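Local coordinates for designed helical repeat protein (Synthetic construct, PDB 5CWQ), which is a computationally designed solenoid of antiparallel helices, built to explore repeat architectures and with no biological activity known for it, at residues Arg8-Ala13 / Gln48-Val53; Arg15-Ala20 / Ile41-Ala46; Lys69-Leu74 / Leu105-Val110. All blocks are in the same frame, centred on the assembly; numbering follows the deposited sequence.

From the N terminus, the chain runs out along helix 5-30 and returns along helix 33-57. Contact 2 (15-20 with 41-46) closes the inner, shorter loop of this hairpin, and contact 1 (8-13 with 48-53) closes a wider loop that encloses it; their centres are about 10 Å apart. The chain then enters helix 60-86, and contact 3 (69-74 with 105-110) joins it to helix 90-114, opening only after the first two loops are complete, so nothing crosses. Side chains link the two hairpins: Leu-17 and Glu-43 of contact 2 touch Lys-69 and Val-73, and Ala-51 on the 48-53 segment meets Val-110.

Contact 1: Arg8-Ala13 / Gln48-Val53; sequences RESEEA and QELARV
Glu-49 runs alongside the methyl group of Ala-13, and these two residues bury more surface here than any others. The glutamate has CG anti to the backbone N (chi1 -165°) and stays extended from there, which carries its carboxylate across to helix 5-30, where OE1 lies 3.6 Å from Ala-13 CB. The other oxygen reaches the turn before: Glu-49 OE2 comes within 3.2 Å of Glu-9 O. Both atoms are acceptors, so this is proximity without a hydrogen bond, and that carbonyl already receives the helical bond from Ala-13 N. Glu-49 OE2 is also 4.9 Å from Glu-9 OE1, and Glu-12 is a second acid nearby; together they might raise the carboxylate's affinity for a proton, though Arg-8, 6.0 Å from OE2 at NH2, could partly offset this. Replacing Glu-49 by an alanine would probably open a gap beside the Ala-13 methyl, which would lose the long chain lying against it. Leu-50 approaches the same methyl by one branch, its CD2 3.7 Å from Ala-13 CB, while Val-53 sets CG1 at 4.1 Å from Ser-10 CB. The local axes approach to 9.1 Å at 152°, the near-antiparallel pairing of a helical hairpin. Beyond it, Leu-50 touches Lys-69 on helix 60-86, and Gln-48 and Ala-51 meet Leu-102 and Val-110 of helix 90-114.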
ATOM      1  N   ARG A   8      13.079  17.337 -10.787  1.00 79.70           N
ATOM      2  CA  ARG A   8      11.740  17.619 -11.287  1.00 83.52           C
ATOM      3  C   ARG A   8      10.715  16.716 -10.608  1.00 78.43           C
ATOM      4  O   ARG A   8       9.634  17.163 -10.227  1.00 77.91           O
ATOM      5  CB  ARG A   8      11.680  17.430 -12.804  1.00 91.29           C
ATOM      6  CG  ARG A   8      10.450  18.043 -13.455  1.00 99.85           C
ATOM      7  CD  ARG A   8      10.141  17.392 -14.794  1.00106.28           C
ATOM      8  NE  ARG A   8       9.707  16.006 -14.634  1.00108.55           N
ATOM      9  CZ  ARG A   8       8.476  15.638 -14.290  1.00111.07           C
ATOM     10  NH1 ARG A   8       7.540  16.550 -14.060  1.00113.88           N
ATOM     11  NH2 ARG A   8       8.178  14.351 -14.171  1.00109.55           N
ATOM     12  N   GLU A   9      11.068  15.444 -10.457  1.00 75.21           N
ATOM     13  CA  GLU A   9      10.183  14.470  -9.829  1.00 72.80           C
ATOM     14  C   GLU A   9      10.118  14.683  -8.319  1.00 63.45           C
ATOM     15  O   GLU A   9       9.065  14.514  -7.705  1.00 60.66           O
ATOM     16  CB  GLU A   9      10.650  13.047 -10.138  1.00 79.58           C
ATOM     17  CG  GLU A   9      10.652  12.707 -11.618  1.00 88.96           C
ATOM     18  CD  GLU A   9      11.214  11.326 -11.897  1.00 94.04           C
ATOM     19  OE1 GLU A   9      11.356  10.536 -10.940  1.00 94.47           O
ATOM     20  OE2 GLU A   9      11.519  11.032 -13.073  1.00 96.96           O
ATOM     21  N   SER A  10      11.251  15.053  -7.729  1.00 58.15           N
ATOM     22  CA  SER A  10      11.334  15.278  -6.290  1.00 52.80           C
ATOM     23  C   SER A  10      10.527  16.502  -5.872  1.00 49.69           C
ATOM     24  O   SER A  10       9.768  16.455  -4.903  1.00 46.91           O
ATOM     25  CB  SER A  10      12.792  15.444  -5.863  1.00 54.11           C
ATOM     26  OG  SER A  10      12.896  15.631  -4.463  1.00 54.59           O
ATOM     27  N   GLU A  11      10.699  17.598  -6.603  1.00 51.03           N
ATOM     28  CA  GLU A  11       9.986  18.834  -6.308  1.00 54.58           C
ATOM     29  C   GLU A  11       8.492  18.670  -6.550  1.00 54.25           C
ATOM     30  O   GLU A  11       7.672  19.181  -5.787  1.00 53.57           O
ATOM     31  CB  GLU A  11      10.536  19.983  -7.152  1.00 61.67           C
ATOM     32  CG  GLU A  11      11.928  20.429  -6.741  1.00 67.72           C
ATOM     33  CD  GLU A  11      12.439  21.585  -7.575  1.00 76.11           C
ATOM     34  OE1 GLU A  11      11.810  21.901  -8.608  1.00 79.21           O
ATOM     35  OE2 GLU A  11      13.467  22.183  -7.196  1.00 79.40           O
ATOM     36  N   GLU A  12       8.143  17.958  -7.617  1.00 56.65           N
ATOM     37  CA  GLU A  12       6.745  17.687  -7.929  1.00 61.50           C
ATOM     38  C   GLU A  12       6.124  16.803  -6.854  1.00 53.25           C
ATOM     39  O   GLU A  12       4.952  16.958  -6.510  1.00 51.45           O
ATOM     40  CB  GLU A  12       6.618  17.018  -9.299  1.00 73.67           C
ATOM     41  CG  GLU A  12       5.183  16.724  -9.715  1.00 85.50           C
ATOM     42  CD  GLU A  12       5.094  16.030 -11.060  1.00 96.18           C
ATOM     43  OE1 GLU A  12       6.150  15.817 -11.694  1.00100.57           O
ATOM     44  OE2 GLU A  12       3.967  15.696 -11.485  1.00 99.30           O
ATOM     45  N   ALA A  13       6.918  15.875  -6.329  1.00 48.74           N
ATOM     46  CA  ALA A  13       6.461  14.977  -5.277  1.00 45.13           C
ATOM     47  C   ALA A  13       6.165  15.762  -4.002  1.00 45.12           C
ATOM     48  O   ALA A  13       5.136  15.552  -3.359  1.00 42.71           O
ATOM     49  CB  ALA A  13       7.502  13.897  -5.008  1.00 43.32           C
ATOM     50  N   GLN A  48       5.878   7.881  -1.347  1.00 34.15           N
ATOM     51  CA  GLN A  48       6.495   6.759  -2.043  1.00 33.99           C
ATOM     52  C   GLN A  48       7.433   7.272  -3.130  1.00 34.19           C
ATOM     53  O   GLN A  48       8.506   6.713  -3.354  1.00 34.29           O
ATOM     54  CB  GLN A  48       5.443   5.837  -2.659  1.00 34.68           C
ATOM     55  CG  GLN A  48       6.046   4.606  -3.333  1.00 37.24           C
ATOM     56  CD  GLN A  48       5.069   3.862  -4.219  1.00 39.13           C
ATOM     57  OE1 GLN A  48       4.088   4.429  -4.702  1.00 41.07           O
ATOM     58  NE2 GLN A  48       5.336   2.581  -4.440  1.00 38.48           N
ATOM     59  N   GLU A  49       7.016   8.338  -3.803  1.00 35.10           N
ATOM     60  CA  GLU A  49       7.821   8.928  -4.864  1.00 38.80           C
ATOM     61  C   GLU A  49       9.119   9.496  -4.296  1.00 37.21           C
ATOM     62  O   GLU A  49      10.188   9.308  -4.871  1.00 36.18           O
ATOM     63  CB  GLU A  49       7.032  10.018  -5.592  1.00 47.03           C
ATOM     64  CG  GLU A  49       7.636  10.435  -6.921  1.00 56.98           C
ATOM     65  CD  GLU A  49       6.789  11.460  -7.656  1.00 66.38           C
ATOM     66  OE1 GLU A  49       5.643  11.708  -7.224  1.00 69.75           O
ATOM     67  OE2 GLU A  49       7.272  12.019  -8.665  1.00 69.78           O
ATOM     68  N   LEU A  50       9.022  10.180  -3.159  1.00 37.48           N
ATOM     69  CA  LEU A  50      10.196  10.736  -2.493  1.00 37.68           C
ATOM     70  C   LEU A  50      11.174   9.638  -2.084  1.00 37.25           C
ATOM     71  O   LEU A  50      12.389   9.799  -2.202  1.00 39.66           O
ATOM     72  CB  LEU A  50       9.781  11.546  -1.262  1.00 36.51           C
ATOM     73  CG  LEU A  50       9.011  12.841  -1.527  1.00 36.16           C
ATOM     74  CD1 LEU A  50       8.401  13.371  -0.235  1.00 35.94           C
ATOM     75  CD2 LEU A  50       9.914  13.889  -2.160  1.00 37.47           C
ATOM     76  N   ALA A  51      10.637   8.523  -1.602  1.00 34.45           N
ATOM     77  CA  ALA A  51      11.462   7.397  -1.177  1.00 32.81           C
ATOM     78  C   ALA A  51      12.226   6.803  -2.357  1.00 32.47           C
ATOM     79  O   ALA A  51      13.409   6.482  -2.246  1.00 31.82           O
ATOM     80  CB  ALA A  51      10.602   6.335  -0.513  1.00 31.20           C
ATOM     81  N   ARG A  52      11.543   6.661  -3.488  1.00 33.73           N
ATOM     82  CA  ARG A  52      12.157   6.085  -4.677  1.00 36.71           C
ATOM     83  C   ARG A  52      13.224   7.012  -5.253  1.00 36.21           C
ATOM     84  O   ARG A  52      14.230   6.548  -5.790  1.00 34.85           O
ATOM     85  CB  ARG A  52      11.090   5.777  -5.729  1.00 42.16           C
ATOM     86  CG  ARG A  52      10.293   4.520  -5.423  1.00 48.36           C
ATOM     87  CD  ARG A  52       9.213   4.262  -6.457  1.00 56.11           C
ATOM     88  NE  ARG A  52       8.837   2.850  -6.497  1.00 63.70           N
ATOM     89  CZ  ARG A  52       9.265   1.969  -7.400  1.00 71.78           C
ATOM     90  NH1 ARG A  52      10.092   2.330  -8.378  1.00 74.07           N
ATOM     91  NH2 ARG A  52       8.854   0.710  -7.329  1.00 75.23           N
ATOM     92  N   VAL A  53      13.006   8.320  -5.137  1.00 37.92           N
ATOM     93  CA  VAL A  53      14.006   9.299  -5.554  1.00 40.11           C
ATOM     94  C   VAL A  53      15.238   9.177  -4.662  1.00 41.54           C
ATOM     95  O   VAL A  53      16.371   9.233  -5.139  1.00 42.22           O
ATOM     96  CB  VAL A  53      13.453  10.746  -5.498  1.00 40.68           C
ATOM     97  CG1 VAL A  53      14.576  11.779  -5.630  1.00 41.43           C
ATOM     98  CG2 VAL A  53      12.421  10.960  -6.590  1.00 40.93           C
TER

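Contact 2: Arg15-Ala20 / Ile41-Ala46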
ATOM      1  N   ARG A  15       5.509  18.912  -3.898  1.00 55.84           N
ATOM      2  CA  ARG A  15       4.381  19.772  -4.237  1.00 61.04           C
ATOM      3  C   ARG A  15       3.059  19.017  -4.095  1.00 52.93           C
ATOM      4  O   ARG A  15       2.081  19.550  -3.568  1.00 50.29           O
ATOM      5  CB  ARG A  15       4.540  20.316  -5.661  1.00 74.23           C
ATOM      6  CG  ARG A  15       3.322  21.045  -6.206  1.00 87.44           C
ATOM      7  CD  ARG A  15       2.592  20.194  -7.237  1.00 96.85           C
ATOM      8  NE  ARG A  15       1.330  20.794  -7.662  1.00106.91           N
ATOM      9  CZ  ARG A  15       0.544  20.294  -8.611  1.00112.71           C
ATOM     10  NH1 ARG A  15       0.885  19.181  -9.249  1.00112.84           N
ATOM     11  NH2 ARG A  15      -0.586  20.911  -8.928  1.00116.26           N
ATOM     12  N   ARG A  16       3.036  17.776  -4.569  1.00 49.67           N
ATOM     13  CA  ARG A  16       1.857  16.927  -4.446  1.00 48.69           C
ATOM     14  C   ARG A  16       1.539  16.643  -2.982  1.00 43.79           C
ATOM     15  O   ARG A  16       0.375  16.644  -2.578  1.00 42.03           O
ATOM     16  CB  ARG A  16       2.063  15.615  -5.205  1.00 52.69           C
ATOM     17  CG  ARG A  16       1.696  15.685  -6.681  1.00 61.43           C
ATOM     18  CD  ARG A  16       2.329  14.547  -7.465  1.00 68.41           C
ATOM     19  NE  ARG A  16       1.535  14.167  -8.632  1.00 76.54           N
ATOM     20  CZ  ARG A  16       1.473  14.863  -9.763  1.00 85.30           C
ATOM     21  NH1 ARG A  16       2.151  15.996  -9.892  1.00 90.48           N
ATOM     22  NH2 ARG A  16       0.724  14.429 -10.766  1.00 86.86           N
ATOM     23  N   LEU A  17       2.582  16.404  -2.192  1.00 42.41           N
ATOM     24  CA  LEU A  17       2.430  16.116  -0.770  1.00 42.40           C
ATOM     25  C   LEU A  17       1.827  17.301  -0.023  1.00 45.90           C
ATOM     26  O   LEU A  17       0.938  17.132   0.813  1.00 43.53           O
ATOM     27  CB  LEU A  17       3.783  15.743  -0.158  1.00 42.66           C
ATOM     28  CG  LEU A  17       3.831  15.524   1.357  1.00 43.38           C
ATOM     29  CD1 LEU A  17       2.878  14.418   1.787  1.00 42.08           C
ATOM     30  CD2 LEU A  17       5.251  15.204   1.795  1.00 43.12           C
ATOM     31  N   GLN A  18       2.315  18.500  -0.326  1.00 53.05           N
ATOM     32  CA  GLN A  18       1.846  19.708   0.342  1.00 59.68           C
ATOM     33  C   GLN A  18       0.393  20.008  -0.013  1.00 53.42           C
ATOM     34  O   GLN A  18      -0.394  20.402   0.846  1.00 52.12           O
ATOM     35  CB  GLN A  18       2.735  20.898  -0.020  1.00 73.72           C
ATOM     36  CG  GLN A  18       4.125  20.844   0.599  1.00 84.10           C
ATOM     37  CD  GLN A  18       4.100  20.878   2.117  1.00 92.57           C
ATOM     38  OE1 GLN A  18       4.788  20.097   2.776  1.00 94.25           O
ATOM     39  NE2 GLN A  18       3.312  21.788   2.679  1.00 97.07           N
ATOM     40  N   GLU A  19       0.039  19.822  -1.281  1.00 50.71           N
ATOM     41  CA  GLU A  19      -1.335  20.033  -1.720  1.00 52.31           C
ATOM     42  C   GLU A  19      -2.267  19.011  -1.076  1.00 46.85           C
ATOM     43  O   GLU A  19      -3.397  19.334  -0.708  1.00 45.16           O
ATOM     44  CB  GLU A  19      -1.433  19.952  -3.244  1.00 61.57           C
ATOM     45  CG  GLU A  19      -0.901  21.183  -3.967  1.00 75.67           C
ATOM     46  CD  GLU A  19      -1.713  22.434  -3.678  1.00 89.36           C
ATOM     47  OE1 GLU A  19      -2.839  22.312  -3.150  1.00 93.12           O
ATOM     48  OE2 GLU A  19      -1.224  23.544  -3.979  1.00 95.90           O
ATOM     49  N   ALA A  20      -1.790  17.778  -0.939  1.00 45.39           N
ATOM     50  CA  ALA A  20      -2.573  16.722  -0.308  1.00 44.77           C
ATOM     51  C   ALA A  20      -2.746  17.007   1.181  1.00 44.90           C
ATOM     52  O   ALA A  20      -3.781  16.684   1.765  1.00 44.25           O
ATOM     53  CB  ALA A  20      -1.911  15.367  -0.521  1.00 43.02           C
ATOM     54  N   ILE A  41      -4.205   9.001   0.963  1.00 30.90           N
ATOM     55  CA  ILE A  41      -3.715   8.108  -0.084  1.00 30.21           C
ATOM     56  C   ILE A  41      -2.796   8.882  -1.023  1.00 31.10           C
ATOM     57  O   ILE A  41      -1.766   8.370  -1.460  1.00 30.70           O
ATOM     58  CB  ILE A  41      -4.871   7.476  -0.894  1.00 29.28           C
ATOM     59  CG1 ILE A  41      -5.672   6.521  -0.007  1.00 28.65           C
ATOM     60  CG2 ILE A  41      -4.336   6.720  -2.118  1.00 28.53           C
ATOM     61  CD1 ILE A  41      -6.960   6.036  -0.635  1.00 28.37           C
ATOM     62  N   GLU A  42      -3.180  10.114  -1.334  1.00 33.57           N
ATOM     63  CA  GLU A  42      -2.384  10.961  -2.215  1.00 38.12           C
ATOM     64  C   GLU A  42      -1.063  11.336  -1.550  1.00 34.40           C
ATOM     65  O   GLU A  42      -0.021  11.367  -2.203  1.00 34.87           O
ATOM     66  CB  GLU A  42      -3.165  12.219  -2.601  1.00 48.53           C
ATOM     67  CG  GLU A  42      -4.410  11.927  -3.425  1.00 58.78           C
ATOM     68  CD  GLU A  42      -5.321  13.132  -3.564  1.00 69.44           C
ATOM     69  OE1 GLU A  42      -6.514  12.941  -3.884  1.00 72.39           O
ATOM     70  OE2 GLU A  42      -4.845  14.269  -3.355  1.00 74.29           O
ATOM     71  N   GLU A  43      -1.110  11.618  -0.251  1.00 31.61           N
ATOM     72  CA  GLU A  43       0.104  11.890   0.508  1.00 31.22           C
ATOM     73  C   GLU A  43       1.045  10.694   0.443  1.00 29.97           C
ATOM     74  O   GLU A  43       2.239  10.847   0.184  1.00 31.80           O
ATOM     75  CB  GLU A  43      -0.222  12.220   1.965  1.00 32.40           C
ATOM     76  CG  GLU A  43      -0.898  13.563   2.161  1.00 35.20           C
ATOM     77  CD  GLU A  43      -1.093  13.914   3.622  1.00 38.58           C
ATOM     78  OE1 GLU A  43      -0.282  13.460   4.456  1.00 39.86           O
ATOM     79  OE2 GLU A  43      -2.060  14.640   3.939  1.00 40.15           O
ATOM     80  N   ALA A  44       0.494   9.506   0.667  1.00 27.89           N
ATOM     81  CA  ALA A  44       1.270   8.272   0.644  1.00 27.56           C
ATOM     82  C   ALA A  44       1.913   8.040  -0.723  1.00 28.98           C
ATOM     83  O   ALA A  44       3.052   7.578  -0.809  1.00 28.72           O
ATOM     84  CB  ALA A  44       0.385   7.091   1.026  1.00 26.63           C
ATOM     85  N   ARG A  45       1.181   8.359  -1.787  1.00 31.58           N
ATOM     86  CA  ARG A  45       1.709   8.261  -3.147  1.00 34.65           C
ATOM     87  C   ARG A  45       2.913   9.176  -3.327  1.00 32.86           C
ATOM     88  O   ARG A  45       3.931   8.779  -3.895  1.00 31.44           O
ATOM     89  CB  ARG A  45       0.633   8.624  -4.174  1.00 41.50           C
ATOM     90  CG  ARG A  45      -0.392   7.535  -4.421  1.00 48.41           C
ATOM     91  CD  ARG A  45      -1.597   8.075  -5.173  1.00 56.50           C
ATOM     92  NE  ARG A  45      -2.548   7.023  -5.521  1.00 63.37           N
ATOM     93  CZ  ARG A  45      -3.801   7.241  -5.910  1.00 69.96           C
ATOM     94  NH1 ARG A  45      -4.270   8.479  -5.998  1.00 73.43           N
ATOM     95  NH2 ARG A  45      -4.591   6.217  -6.205  1.00 71.15           N
ATOM     96  N   ALA A  46       2.779  10.405  -2.843  1.00 33.61           N
ATOM     97  CA  ALA A  46       3.845  11.394  -2.937  1.00 35.10           C
ATOM     98  C   ALA A  46       5.060  10.953  -2.129  1.00 35.53           C
ATOM     99  O   ALA A  46       6.197  11.100  -2.576  1.00 36.58           O
ATOM    100  CB  ALA A  46       3.349  12.751  -2.454  1.00 35.86           C
TER
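Leu-17 and Ala-20 pack against Glu-43 and Ala-46 in the middle of an antiparallel alpha-hairpin, made by helices 5-30 and 33-57 of this designed repeat protein. The segment axes come within 8.3 Å at 162°, and the CA atoms of Leu-17 and Glu-43 are 5.0 Å apart. Alanines on both helices are consistent with so close an approach, since each presents just a methyl group to the other backbone.

Apolar contact dominates: Ala-46 CB meets the base of Leu-17, 3.8 Å from Leu-17 CB, and also lies against the Leu-17 backbone N. Further out, the leucine has CG anti to its own N (chi1 175°), which with chi2 at 59° lets CD1 come within 3.8 Å of Glu-43 CB; the two side chains cross at about a right angle. Ala-20 CB rests against the aliphatic part of the same glutamate, 3.4 Å from Glu-43 CG, and also lies 4.0 Å from Glu-42 CB. Glu-43 thus offers Leu-17 and Ala-20 a hydrocarbon surface along CB and CG, whereas Val-73 of helix 60-86 meets its carboxylate end at OE1.

Charged ends find partners beyond the two segments. Arg-16 bears on Ala-46 through CB alone, its guanidinium being salt-bridged to Glu-12, while the carboxylate of Glu-42 pairs with Arg-23. No hydrogen bond joins the segments directly. The buried carboxylate of Glu-43 is instead hydrogen-bonded through OE2 to Ser-24, whose OG is also bonded to Ala-20 O. This shared partner is consistent with the closeness of two acceptors, Glu-43 OE2 and Ala-20 O, at 3.4 Å.

Contact 3: Lys69-Leu74 / Leu105-Val110; sequences KAQRVL and LALAEV
Ala-106 meets Ala-70 methyl to methyl, the two CB atoms 4.1 Å apart. Next in sequence, Leu-107 has much the greatest area buried in this contact, and it divides its branches between different partners. Its CG is anti to its own carbonyl carbon (chi1 -70°), so that the isobutyl group projects between Ala-70 and the following turn. Leu-107 CD2 sits 3.7 Å from Ala-70 CB. The other methyl, CD1, meets two side chains: Gln-71 OE1 lies 3.8 Å from it, and Leu-74 CD2 is 4.1 Å away, with Leu-74 crossing Leu-107 at about a right angle. Gln-71 reaches in because its chain bends at chi2 (62°); its amide NE2 is hydrogen-bonded to Glu-75, one turn on, which would hold OE1 near the leucine. The setting is an antiparallel helical hairpin, helices 60-86 and 90-114, with segment axes 9.4 Å apart at closest and inclined at 159°. Beyond Leu-107, residues of 105-110 also meet other helices. Ala-108 packs on Val-167 of helix 147-171, and Glu-109 OE2 accepts a weak hydrogen bond from Gln-48 NE2. Val-110 meets Ala-63 and Ser-67, nearer the start of helix 60-86, and Ala-51 of helix 33-57.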
ATOM      1  N   LYS A  69       8.173  11.036   6.926  1.00 36.51           N
ATOM      2  CA  LYS A  69       6.933  11.503   6.323  1.00 36.17           C
ATOM      3  C   LYS A  69       5.947  10.352   6.138  1.00 35.32           C
ATOM      4  O   LYS A  69       4.739  10.534   6.290  1.00 35.33           O
ATOM      5  CB  LYS A  69       7.218  12.189   4.987  1.00 37.47           C
ATOM      6  CG  LYS A  69       7.916  13.532   5.140  1.00 42.33           C
ATOM      7  CD  LYS A  69       8.192  14.188   3.801  1.00 46.79           C
ATOM      8  CE  LYS A  69       8.882  15.533   3.985  1.00 52.50           C
ATOM      9  NZ  LYS A  69       9.098  16.243   2.694  1.00 55.02           N
ATOM     10  N   ALA A  70       6.466   9.171   5.816  1.00 35.00           N
ATOM     11  CA  ALA A  70       5.632   7.981   5.667  1.00 34.39           C
ATOM     12  C   ALA A  70       5.015   7.587   7.002  1.00 35.09           C
ATOM     13  O   ALA A  70       3.850   7.191   7.068  1.00 35.71           O
ATOM     14  CB  ALA A  70       6.448   6.820   5.100  1.00 33.86           C
ATOM     15  N   GLN A  71       5.808   7.691   8.064  1.00 35.34           N
ATOM     16  CA  GLN A  71       5.348   7.349   9.403  1.00 35.93           C
ATOM     17  C   GLN A  71       4.213   8.272   9.824  1.00 35.99           C
ATOM     18  O   GLN A  71       3.284   7.854  10.517  1.00 33.34           O
ATOM     19  CB  GLN A  71       6.501   7.438  10.407  1.00 38.31           C
ATOM     20  CG  GLN A  71       6.119   7.081  11.836  1.00 40.58           C
ATOM     21  CD  GLN A  71       5.645   5.646  11.971  1.00 41.89           C
ATOM     22  OE1 GLN A  71       6.016   4.780  11.177  1.00 42.91           O
ATOM     23  NE2 GLN A  71       4.818   5.388  12.978  1.00 41.96           N
ATOM     24  N   ARG A  72       4.299   9.527   9.397  1.00 39.12           N
ATOM     25  CA  ARG A  72       3.296  10.529   9.732  1.00 42.53           C
ATOM     26  C   ARG A  72       1.965  10.217   9.050  1.00 37.06           C
ATOM     27  O   ARG A  72       0.914  10.252   9.687  1.00 35.45           O
ATOM     28  CB  ARG A  72       3.789  11.924   9.338  1.00 52.01           C
ATOM     29  CG  ARG A  72       2.806  13.043   9.646  1.00 62.19           C
ATOM     30  CD  ARG A  72       3.409  14.407   9.354  1.00 73.09           C
ATOM     31  NE  ARG A  72       2.419  15.476   9.447  1.00 82.32           N
ATOM     32  CZ  ARG A  72       2.688  16.764   9.259  1.00 90.29           C
ATOM     33  NH1 ARG A  72       3.922  17.155   8.968  1.00 93.47           N
ATOM     34  NH2 ARG A  72       1.721  17.666   9.363  1.00 92.94           N
ATOM     35  N   VAL A  73       2.019   9.908   7.757  1.00 34.62           N
ATOM     36  CA  VAL A  73       0.823   9.532   7.005  1.00 32.08           C
ATOM     37  C   VAL A  73       0.198   8.285   7.619  1.00 29.79           C
ATOM     38  O   VAL A  73      -1.023   8.191   7.752  1.00 28.89           O
ATOM     39  CB  VAL A  73       1.147   9.270   5.517  1.00 31.57           C
ATOM     40  CG1 VAL A  73      -0.077   8.749   4.769  1.00 30.71           C
ATOM     41  CG2 VAL A  73       1.659  10.534   4.858  1.00 32.95           C
ATOM     42  N   LEU A  74       1.051   7.336   7.989  1.00 29.26           N
ATOM     43  CA  LEU A  74       0.620   6.097   8.620  1.00 30.20           C
ATOM     44  C   LEU A  74      -0.187   6.365   9.888  1.00 31.08           C
ATOM     45  O   LEU A  74      -1.289   5.841  10.054  1.00 31.40           O
ATOM     46  CB  LEU A  74       1.839   5.229   8.939  1.00 33.63           C
ATOM     47  CG  LEU A  74       1.626   4.002   9.827  1.00 38.21           C
ATOM     48  CD1 LEU A  74       0.574   3.090   9.240  1.00 37.99           C
ATOM     49  CD2 LEU A  74       2.936   3.256  10.004  1.00 41.53           C
ATOM     50  N   LEU A 105       4.627   0.466   2.575  1.00 26.86           N
ATOM     51  CA  LEU A 105       5.441   0.094   1.427  1.00 26.88           C
ATOM     52  C   LEU A 105       6.589   1.086   1.280  1.00 27.20           C
ATOM     53  O   LEU A 105       7.722   0.704   0.987  1.00 26.37           O
ATOM     54  CB  LEU A 105       4.599   0.049   0.152  1.00 27.82           C
ATOM     55  CG  LEU A 105       5.346  -0.321  -1.134  1.00 28.92           C
ATOM     56  CD1 LEU A 105       5.953  -1.713  -1.038  1.00 28.62           C
ATOM     57  CD2 LEU A 105       4.417  -0.236  -2.330  1.00 29.86           C
ATOM     58  N   ALA A 106       6.288   2.363   1.496  1.00 28.41           N
ATOM     59  CA  ALA A 106       7.305   3.402   1.452  1.00 29.75           C
ATOM     60  C   ALA A 106       8.348   3.160   2.540  1.00 29.08           C
ATOM     61  O   ALA A 106       9.546   3.302   2.298  1.00 29.40           O
ATOM     62  CB  ALA A 106       6.673   4.777   1.609  1.00 30.97           C
ATOM     63  N   LEU A 107       7.893   2.780   3.733  1.00 28.18           N
ATOM     64  CA  LEU A 107       8.803   2.483   4.836  1.00 29.78           C
ATOM     65  C   LEU A 107       9.706   1.300   4.498  1.00 30.54           C
ATOM     66  O   LEU A 107      10.882   1.284   4.856  1.00 31.75           O
ATOM     67  CB  LEU A 107       8.026   2.189   6.123  1.00 30.17           C
ATOM     68  CG  LEU A 107       7.297   3.364   6.780  1.00 30.23           C
ATOM     69  CD1 LEU A 107       6.414   2.865   7.913  1.00 30.80           C
ATOM     70  CD2 LEU A 107       8.281   4.400   7.294  1.00 31.25           C
ATOM     71  N   ALA A 108       9.147   0.308   3.815  1.00 30.40           N
ATOM     72  CA  ALA A 108       9.906  -0.869   3.413  1.00 30.90           C
ATOM     73  C   ALA A 108      10.991  -0.495   2.405  1.00 30.32           C
ATOM     74  O   ALA A 108      12.141  -0.916   2.537  1.00 29.69           O
ATOM     75  CB  ALA A 108       8.976  -1.918   2.827  1.00 30.72           C
ATOM     76  N   GLU A 109      10.614   0.299   1.405  1.00 30.66           N
ATOM     77  CA  GLU A 109      11.543   0.765   0.381  1.00 32.57           C
ATOM     78  C   GLU A 109      12.725   1.512   0.993  1.00 33.44           C
ATOM     79  O   GLU A 109      13.875   1.278   0.622  1.00 34.07           O
ATOM     80  CB  GLU A 109      10.816   1.668  -0.624  1.00 34.56           C
ATOM     81  CG  GLU A 109       9.782   0.939  -1.489  1.00 36.14           C
ATOM     82  CD  GLU A 109       8.809   1.879  -2.188  1.00 37.92           C
ATOM     83  OE1 GLU A 109       8.650   3.032  -1.736  1.00 39.25           O
ATOM     84  OE2 GLU A 109       8.196   1.458  -3.194  1.00 37.76           O
ATOM     85  N   VAL A 110      12.443   2.408   1.934  1.00 33.39           N
ATOM     86  CA  VAL A 110      13.503   3.163   2.595  1.00 34.92           C
ATOM     87  C   VAL A 110      14.393   2.223   3.402  1.00 36.74           C
ATOM     88  O   VAL A 110      15.618   2.333   3.364  1.00 37.57           O
ATOM     89  CB  VAL A 110      12.935   4.259   3.524  1.00 34.95           C
ATOM     90  CG1 VAL A 110      14.052   4.911   4.338  1.00 36.23           C
ATOM     91  CG2 VAL A 110      12.201   5.307   2.711  1.00 34.74           C
TER